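Local coordinates for B-type Cna protein (Enterococcus faecium, PDB 6FWY) that is of unknown function but, as a surface protein with a thioester domain, may attach covalently to host molecules, at residues A[156-161]-A[266-270]; A[181-186]-A[238-243]; A[78-82]-A[258-262]. All coordinates share one frame; numbering follows the deposited sequence.

Contact 1 of 3, residues A[156-161]-A[266-270]; sequences NTEFSI and ETKDS
Phe-159 brings the CD2-CE2 side of its ring up to the backbone of 268-270, its CD2 3.2 Å from Lys-268 O and its CE2 beside the main chain and CB of Ser-270. This is sheet-on-sheet packing of the beta-sandwich kind: strand 159-169, outermost in its five-stranded antiparallel sheet, meets strand 258-277 of the other sheet with end-to-end directions 40° apart and no backbone hydrogen bonds between the two segments. A flat, apolar ring suits this seam, where it also reaches Ala-239 and Leu-216. With CG opposite the backbone N (chi1 174°), the ring extends across to the facing strand. Beyond it, Ile-161 CD1 meets the CB and OG of Ser-270, whose short side chain fits beside the isoleucine; its hydroxyl is bonded to Gly-237 N.

Toward the N-terminal end of 156-161 the contact turns polar. Lys-268 stretches its extended chain alongside Thr-157 and donates from NZ to Thr-157 O at 2.8 Å, an angle of 161° at the oxygen, with Asn-156 OD1 also near. Thr-157 OG1 donates to Glu-266 OE1 at 2.5 Å, approaching from above the carboxylate plane, while it accepts from Lys-183 NZ; a hydroxyl can play both roles at once. A water bridges the two segments, accepting from Thr-157 N at 2.8 Å and donating to Asn-156 OD1 and, at 2.8 Å, to Glu-266 OE2.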
loop_
_atom_site.group_PDB
_atom_site.type_symbol
_atom_site.label_atom_id
_atom_site.label_comp_id
_atom_site.label_asym_id
_atom_site.label_seq_id
_atom_site.Cartn_x
_atom_site.Cartn_y
_atom_site.Cartn_z
ATOM N N ASN A 156 5.114 -1.054 3.161
ATOM C CA ASN A 156 6.479 -0.570 3.088
ATOM C C ASN A 156 7.157 -0.865 1.727
ATOM O O ASN A 156 7.031 -1.951 1.182
ATOM C CB ASN A 156 7.315 -1.166 4.239
ATOM C CG ASN A 156 8.781 -0.743 4.194
ATOM O OD1 ASN A 156 9.094 0.402 4.463
ATOM N ND2 ASN A 156 9.679 -1.671 3.846
ATOM N N THR A 157 7.824 0.158 1.200
ATOM C CA THR A 157 8.664 0.046 0.017
ATOM C C THR A 157 10.078 -0.261 0.495
ATOM O O THR A 157 10.650 0.502 1.262
ATOM C CB THR A 157 8.630 1.355 -0.812
ATOM O OG1 THR A 157 7.322 1.517 -1.366
ATOM C CG2 THR A 157 9.645 1.326 -1.969
ATOM N N GLU A 158 10.605 -1.404 0.073
ATOM C CA GLU A 158 12.009 -1.746 0.264
ATOM C C GLU A 158 12.768 -1.201 -0.943
ATOM O O GLU A 158 12.321 -1.367 -2.088
ATOM C CB GLU A 158 12.211 -3.264 0.330
ATOM C CG GLU A 158 11.451 -3.998 1.430
ATOM C CD GLU A 158 11.485 -5.523 1.264
ATOM O OE1 GLU A 158 11.985 -6.015 0.210
ATOM O OE2 GLU A 158 11.031 -6.266 2.192
ATOM N N PHE A 159 13.904 -0.555 -0.695
ATOM C CA PHE A 159 14.802 -0.123 -1.765
ATOM C C PHE A 159 16.248 -0.123 -1.295
ATOM O O PHE A 159 16.569 0.416 -0.234
ATOM C CB PHE A 159 14.396 1.255 -2.288
ATOM C CG PHE A 159 15.349 1.828 -3.294
ATOM C CD1 PHE A 159 15.757 1.084 -4.406
ATOM C CD2 PHE A 159 15.827 3.112 -3.144
ATOM C CE1 PHE A 159 16.635 1.612 -5.342
ATOM C CE2 PHE A 159 16.712 3.646 -4.063
ATOM C CZ PHE A 159 17.113 2.899 -5.179
ATOM N N SER A 160 17.121 -0.723 -2.102
ATOM C CA SER A 160 18.540 -0.752 -1.801
ATOM C C SER A 160 19.403 -0.718 -3.065
ATOM O O SER A 160 19.017 -1.231 -4.120
ATOM C CB SER A 160 18.873 -2.000 -0.990
ATOM O OG SER A 160 18.623 -3.163 -1.749
ATOM N N ILE A 161 20.565 -0.081 -2.920
ATOM C CA ILE A 161 21.649 -0.152 -3.881
ATOM C C ILE A 161 22.836 -0.719 -3.125
ATOM O O ILE A 161 23.233 -0.169 -2.119
ATOM C CB ILE A 161 21.971 1.242 -4.461
ATOM C CG1 ILE A 161 20.760 1.774 -5.232
ATOM C CG2 ILE A 161 23.225 1.186 -5.335
ATOM C CD1 ILE A 161 20.880 3.172 -5.747
ATOM N N GLU A 266 5.516 6.671 -4.862
ATOM C CA GLU A 266 6.335 6.925 -3.682
ATOM C C GLU A 266 7.798 7.122 -4.095
ATOM O O GLU A 266 8.308 6.390 -4.933
ATOM C CB GLU A 266 6.224 5.759 -2.682
ATOM C CG GLU A 266 7.098 5.887 -1.436
ATOM C CD GLU A 266 6.982 4.684 -0.509
ATOM O OE1 GLU A 266 6.247 3.726 -0.839
ATOM O OE2 GLU A 266 7.596 4.698 0.596
ATOM N N THR A 267 8.456 8.105 -3.489
ATOM C CA THR A 267 9.911 8.275 -3.605
ATOM C C THR A 267 10.599 7.810 -2.308
ATOM O O THR A 267 10.090 8.042 -1.220
ATOM C CB THR A 267 10.312 9.731 -3.877
ATOM O OG1 THR A 267 9.748 10.578 -2.870
ATOM C CG2 THR A 267 9.863 10.194 -5.258
ATOM N N LYS A 268 11.740 7.152 -2.445
ATOM C CA LYS A 268 12.482 6.637 -1.312
ATOM C C LYS A 268 13.966 6.496 -1.607
ATOM O O LYS A 268 14.339 5.925 -2.626
ATOM C CB LYS A 268 11.931 5.277 -0.884
ATOM C CG LYS A 268 12.502 4.773 0.451
ATOM C CD LYS A 268 11.616 3.686 1.041
ATOM C CE LYS A 268 12.218 3.131 2.309
ATOM N NZ LYS A 268 11.084 2.596 3.123
ATOM N N ASP A 269 14.795 7.001 -0.696
ATOM C CA ASP A 269 16.250 6.983 -0.831
ATOM C C ASP A 269 16.886 5.653 -0.443
ATOM O O ASP A 269 16.438 4.989 0.493
ATOM C CB ASP A 269 16.899 8.063 0.046
ATOM C CG ASP A 269 16.743 9.457 -0.523
ATOM O OD1 ASP A 269 16.155 9.607 -1.601
ATOM O OD2 ASP A 269 17.239 10.421 0.104
ATOM N N SER A 270 17.960 5.307 -1.153
ATOM C CA SER A 270 18.890 4.274 -0.737
ATOM C C SER A 270 19.777 4.835 0.368
ATOM O O SER A 270 19.716 6.018 0.675
ATOM C CB SER A 270 19.794 3.886 -1.925
ATOM O OG SER A 270 20.725 4.919 -2.217
HETATM O O HOH W 1 7.736 2.641 2.466
#

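Contact 2 of 3, residues A[181-186]-A[238-243]; sequences SNKTGN and TANVST
Backbone hydrogen bonds pair the start of strand 185-191 antiparallel with strand 231-250, just after the turn by which the chain leaves strand 172-181 of the other, five-stranded sheet. Asn-186 and Asn-240 form a hydrogen-bonded pair: Asn-240 N gives to Asn-186 O at 2.7 Å, and Asn-186 N gives to Asn-240 O at 3.1 Å, the latter donor tilted from the carbonyl plane. Ser-242 N donates to Thr-184 O at 3.0 Å in a nearly linear bond, and a water links Thr-184 N to Ser-242 O. Between them Gly-185 and Val-241 are a non-hydrogen-bonded pair with CA atoms only 4.3 Å apart. Glycine suits this place: a CB would run into Asn-240 O and Val-241 CA, and at phi 154°, psi -145° it would also be pressed against the preceding carbonyl oxygen. Gly-185 CA makes a CA-H...O contact with Asn-240 O.

The apolar part belongs to Lys-183, whose CB rests 3.6 Å from Val-241 CB, the two side chains crossing at about a right angle. Branched Val-241 also packs on Leu-216.

Side-chain polar bonds shape the turn before the strand. Ser-181 OG accepts from Lys-183 N, an ST turn, and is also bonded to Glu-158 O. Bent at chi2 (-66°) and chi4, the lysine chain curls along the strand until its NZ, bonded also to Pro-155 O, donates to Thr-243 OG1 at 2.9 Å, a hydroxyl shared with Asn-245 OD1.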
loop_
_atom_site.group_PDB
_atom_site.type_symbol
_atom_site.label_atom_id
_atom_site.label_comp_id
_atom_site.label_asym_id
_atom_site.label_seq_id
_atom_site.Cartn_x
_atom_site.Cartn_y
_atom_site.Cartn_z
ATOM N N SER A 181 14.190 -3.867 -5.079
ATOM C CA SER A 181 12.951 -3.296 -4.558
ATOM C C SER A 181 11.813 -4.308 -4.632
ATOM O O SER A 181 11.775 -5.157 -5.521
ATOM C CB SER A 181 12.564 -2.032 -5.332
ATOM O OG SER A 181 11.462 -1.362 -4.727
ATOM N N ASN A 182 10.876 -4.189 -3.695
ATOM C CA ASN A 182 9.623 -4.938 -3.761
ATOM C C ASN A 182 8.512 -4.190 -4.513
ATOM O O ASN A 182 7.390 -4.659 -4.548
ATOM C CB ASN A 182 9.156 -5.337 -2.367
ATOM C CG ASN A 182 8.718 -4.150 -1.529
ATOM O OD1 ASN A 182 9.123 -3.013 -1.782
ATOM N ND2 ASN A 182 7.906 -4.414 -0.510
ATOM N N LYS A 183 8.824 -3.037 -5.110
ATOM C CA LYS A 183 7.875 -2.293 -5.948
ATOM C C LYS A 183 8.490 -2.060 -7.331
ATOM O O LYS A 183 9.699 -2.048 -7.482
ATOM C CB LYS A 183 7.513 -0.950 -5.303
ATOM C CG LYS A 183 7.011 -1.020 -3.859
ATOM C CD LYS A 183 5.671 -1.727 -3.729
ATOM C CE LYS A 183 5.273 -1.951 -2.262
ATOM N NZ LYS A 183 5.162 -0.681 -1.493
ATOM N N THR A 184 7.632 -1.868 -8.329
ATOM C CA THR A 184 8.072 -1.596 -9.699
ATOM C C THR A 184 8.237 -0.080 -9.899
ATOM O O THR A 184 7.503 0.736 -9.297
ATOM C CB THR A 184 7.106 -2.199 -10.762
ATOM O OG1 THR A 184 5.881 -1.451 -10.815
ATOM C CG2 THR A 184 6.746 -3.669 -10.439
ATOM N N GLY A 185 9.211 0.278 -10.731
ATOM C CA GLY A 185 9.561 1.665 -11.009
ATOM C C GLY A 185 11.015 1.782 -11.444
ATOM O O GLY A 185 11.527 0.900 -12.121
ATOM N N ASN A 186 11.670 2.876 -11.062
ATOM C CA ASN A 186 13.100 3.103 -11.356
ATOM C C ASN A 186 13.705 3.976 -10.271
ATOM O O ASN A 186 12.997 4.398 -9.356
ATOM C CB ASN A 186 13.304 3.735 -12.764
ATOM C CG ASN A 186 12.598 5.061 -12.930
ATOM O OD1 ASN A 186 12.504 5.871 -12.010
ATOM N ND2 ASN A 186 12.116 5.302 -14.122
ATOM N N THR A 238 17.430 7.512 -5.535
ATOM C CA THR A 238 16.070 7.799 -5.065
ATOM C C THR A 238 15.122 7.006 -5.954
ATOM O O THR A 238 14.918 7.349 -7.114
ATOM C CB THR A 238 15.720 9.306 -5.147
ATOM O OG1 THR A 238 16.634 10.067 -4.338
ATOM C CG2 THR A 238 14.298 9.558 -4.667
ATOM N N ALA A 239 14.532 5.946 -5.400
ATOM C CA ALA A 239 13.556 5.143 -6.134
ATOM C C ALA A 239 12.269 5.934 -6.330
ATOM O O ALA A 239 11.885 6.745 -5.490
ATOM C CB ALA A 239 13.290 3.827 -5.438
ATOM N N ASN A 240 11.642 5.729 -7.475
ATOM C CA ASN A 240 10.344 6.284 -7.763
ATOM C C ASN A 240 9.501 5.100 -8.196
ATOM O O ASN A 240 9.722 4.529 -9.274
ATOM C CB ASN A 240 10.408 7.347 -8.859
ATOM C CG ASN A 240 9.095 8.109 -8.997
ATOM O OD1 ASN A 240 8.169 7.956 -8.177
ATOM N ND2 ASN A 240 9.000 8.932 -10.015
ATOM N N VAL A 241 8.567 4.724 -7.329
ATOM C CA VAL A 241 7.843 3.479 -7.469
ATOM C C VAL A 241 6.344 3.683 -7.473
ATOM O O VAL A 241 5.832 4.728 -7.098
ATOM C CB VAL A 241 8.210 2.464 -6.364
ATOM C CG1 VAL A 241 9.709 2.210 -6.361
ATOM C CG2 VAL A 241 7.727 2.916 -4.983
ATOM N N SER A 242 5.669 2.650 -7.933
ATOM C CA SER A 242 4.238 2.544 -7.872
ATOM C C SER A 242 3.933 1.785 -6.581
ATOM O O SER A 242 4.610 0.800 -6.280
ATOM C CB SER A 242 3.761 1.762 -9.080
ATOM O OG SER A 242 2.375 1.806 -9.165
ATOM N N THR A 243 2.951 2.252 -5.811
ATOM C CA THR A 243 2.556 1.591 -4.579
ATOM C C THR A 243 1.035 1.700 -4.402
ATOM O O THR A 243 0.437 2.722 -4.731
ATOM C CB THR A 243 3.330 2.175 -3.355
ATOM O OG1 THR A 243 3.178 1.323 -2.203
ATOM C CG2 THR A 243 2.876 3.635 -2.989
HETATM O O HOH W 2 4.652 -1.404 -7.709
#

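Contact 3 of 3, residues A[78-82]-A[258-262]; sequences FYRMF and AVVMI
Helix 78-82 crosses over strand 258-262 at 70°, the two short axes 9.4 Å apart at closest approach. Successive turns of the helix present Phe-78 and Phe-82, and alternate strand residues Val-259 and Met-261 face them, while Val-260 turns its side chain away. Phe-82 lies at the centre. Met-261 CG sits over one face, 3.7 Å from the ring centroid in a CH-pi contact; Met-81 CE lies over the opposite face, toward the rim, and Val-259 O lies at the edge, near the ring plane. Bends at chi2 (-68°) and chi3 fold the methionine back, so that SD makes an oblique Met-aromatic contact with the ring at 4.3 Å from its centroid and CE goes on to Tyr-79 CD1. Such an unbranched, flexible chain can follow two aromatic rings at once. Val-259 uses both methyls: CG2 touches Phe-82 CE2 at 3.9 Å, and CG1 meets Phe-78 CD1 as well as Met-81 CE. Phe-78 and Met-81 also pack on helix 99-113, and Val-259 leans on Tyr-51. No hydrogen bond joins the two segments; this is apolar helix-on-sheet packing, a buried contact that joins a helix of the thioester-domain region to the long strand 258-277.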
loop_
_atom_site.group_PDB
_atom_site.type_symbol
_atom_site.label_atom_id
_atom_site.label_comp_id
_atom_site.label_asym_id
_atom_site.label_seq_id
_atom_site.Cartn_x
_atom_site.Cartn_y
_atom_site.Cartn_z
ATOM N N PHE A 78 -5.598 -1.309 8.523
ATOM C CA PHE A 78 -6.466 -1.187 7.350
ATOM C C PHE A 78 -5.818 -1.782 6.088
ATOM O O PHE A 78 -6.502 -2.419 5.301
ATOM C CB PHE A 78 -6.916 0.269 7.124
ATOM C CG PHE A 78 -8.087 0.688 7.984
ATOM C CD1 PHE A 78 -9.380 0.298 7.651
ATOM C CD2 PHE A 78 -7.895 1.427 9.146
ATOM C CE1 PHE A 78 -10.466 0.637 8.468
ATOM C CE2 PHE A 78 -8.989 1.768 9.967
ATOM C CZ PHE A 78 -10.272 1.398 9.617
ATOM N N TYR A 79 -4.515 -1.600 5.903
ATOM C CA TYR A 79 -3.798 -2.260 4.803
ATOM C C TYR A 79 -4.041 -3.749 4.845
ATOM O O TYR A 79 -4.458 -4.328 3.861
ATOM C CB TYR A 79 -2.288 -1.977 4.866
ATOM C CG TYR A 79 -1.482 -2.782 3.868
ATOM C CD1 TYR A 79 -1.464 -2.447 2.508
ATOM C CD2 TYR A 79 -0.736 -3.886 4.279
ATOM C CE1 TYR A 79 -0.730 -3.199 1.592
ATOM C CE2 TYR A 79 -0.003 -4.647 3.391
ATOM C CZ TYR A 79 -0.003 -4.302 2.047
ATOM O OH TYR A 79 0.725 -5.040 1.170
ATOM N N ARG A 80 -3.801 -4.352 6.008
ATOM C CA ARG A 80 -3.972 -5.787 6.172
ATOM C C ARG A 80 -5.415 -6.250 6.029
ATOM O O ARG A 80 -5.647 -7.342 5.527
ATOM C CB ARG A 80 -3.381 -6.238 7.508
ATOM C CG ARG A 80 -1.861 -6.267 7.493
ATOM C CD ARG A 80 -1.293 -6.998 8.692
ATOM N NE ARG A 80 -1.552 -6.282 9.942
ATOM C CZ ARG A 80 -0.810 -5.298 10.454
ATOM N NH1 ARG A 80 0.303 -4.857 9.849
ATOM N NH2 ARG A 80 -1.195 -4.757 11.617
ATOM N N MET A 81 -6.378 -5.427 6.440
ATOM C CA MET A 81 -7.786 -5.765 6.247
ATOM C C MET A 81 -8.064 -6.004 4.760
ATOM O O MET A 81 -8.710 -6.992 4.411
ATOM C CB MET A 81 -8.709 -4.667 6.785
ATOM C CG MET A 81 -10.202 -4.924 6.570
ATOM S SD MET A 81 -11.195 -3.441 6.852
ATOM C CE MET A 81 -10.931 -2.525 5.311
ATOM N N PHE A 82 -7.588 -5.097 3.905
ATOM C CA PHE A 82 -7.729 -5.267 2.466
ATOM C C PHE A 82 -6.986 -6.501 1.956
ATOM O O PHE A 82 -7.568 -7.309 1.276
ATOM C CB PHE A 82 -7.272 -4.019 1.706
ATOM C CG PHE A 82 -8.255 -2.883 1.757
ATOM C CD1 PHE A 82 -9.361 -2.864 0.909
ATOM C CD2 PHE A 82 -8.071 -1.823 2.626
ATOM C CE1 PHE A 82 -10.268 -1.803 0.938
ATOM C CE2 PHE A 82 -8.973 -0.771 2.673
ATOM C CZ PHE A 82 -10.070 -0.763 1.826
ATOM N N ALA A 258 -14.890 6.878 4.064
ATOM C CA ALA A 258 -14.598 5.628 3.373
ATOM C C ALA A 258 -13.096 5.412 3.177
ATOM O O ALA A 258 -12.335 6.347 2.984
ATOM C CB ALA A 258 -15.341 5.569 2.049
ATOM N N VAL A 259 -12.696 4.150 3.236
ATOM C CA VAL A 259 -11.311 3.741 3.043
ATOM C C VAL A 259 -11.252 2.855 1.801
ATOM O O VAL A 259 -12.155 2.073 1.543
ATOM C CB VAL A 259 -10.718 3.026 4.303
ATOM C CG1 VAL A 259 -11.462 1.709 4.616
ATOM C CG2 VAL A 259 -9.216 2.799 4.137
ATOM N N VAL A 260 -10.181 2.998 1.034
ATOM C CA VAL A 260 -10.031 2.318 -0.267
ATOM C C VAL A 260 -8.550 2.247 -0.639
ATOM O O VAL A 260 -7.782 3.131 -0.296
ATOM C CB VAL A 260 -10.866 3.005 -1.393
ATOM C CG1 VAL A 260 -10.456 4.437 -1.613
ATOM C CG2 VAL A 260 -10.799 2.234 -2.704
ATOM N N MET A 261 -8.164 1.163 -1.307
ATOM C CA MET A 261 -6.813 0.976 -1.798
ATOM C C MET A 261 -6.651 1.802 -3.066
ATOM O O MET A 261 -7.441 1.678 -3.984
ATOM C CB MET A 261 -6.547 -0.499 -2.095
ATOM C CG MET A 261 -6.564 -1.375 -0.841
ATOM S SD MET A 261 -5.215 -1.092 0.323
ATOM C CE MET A 261 -3.949 -2.106 -0.422
ATOM N N ILE A 262 -5.641 2.664 -3.075
ATOM C CA ILE A 262 -5.315 3.473 -4.249
ATOM C C ILE A 262 -3.861 3.290 -4.667
ATOM O O ILE A 262 -2.951 3.357 -3.840
ATOM C CB ILE A 262 -5.625 4.963 -4.006
ATOM C CG1 ILE A 262 -7.131 5.115 -3.743
ATOM C CG2 ILE A 262 -5.187 5.818 -5.198
ATOM C CD1 ILE A 262 -7.553 6.497 -3.352
#

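How the contacts relate
Of the contacting segments, 78-82 on helix 76-84 comes first and waits until strand 258-277 for its partner, so contact 3 closes the longest loop. Within that span, the 156-161 segment opens contact 1, whose loop ends only at 266-270, just beyond 258-262; contacts 1 and 3 therefore cross along the chain, their centres about 22 Å apart. Contact 2, joining 181-186 to 238-243, is nested inside both loops. It touches contact 1 both through the neighbouring strands 231-250 and 258-277 and where 156-161 meets 181-186. Together these two long strands run from the helical part to the region where the two sheets meet, in a protein of a class described as having slipknot topology.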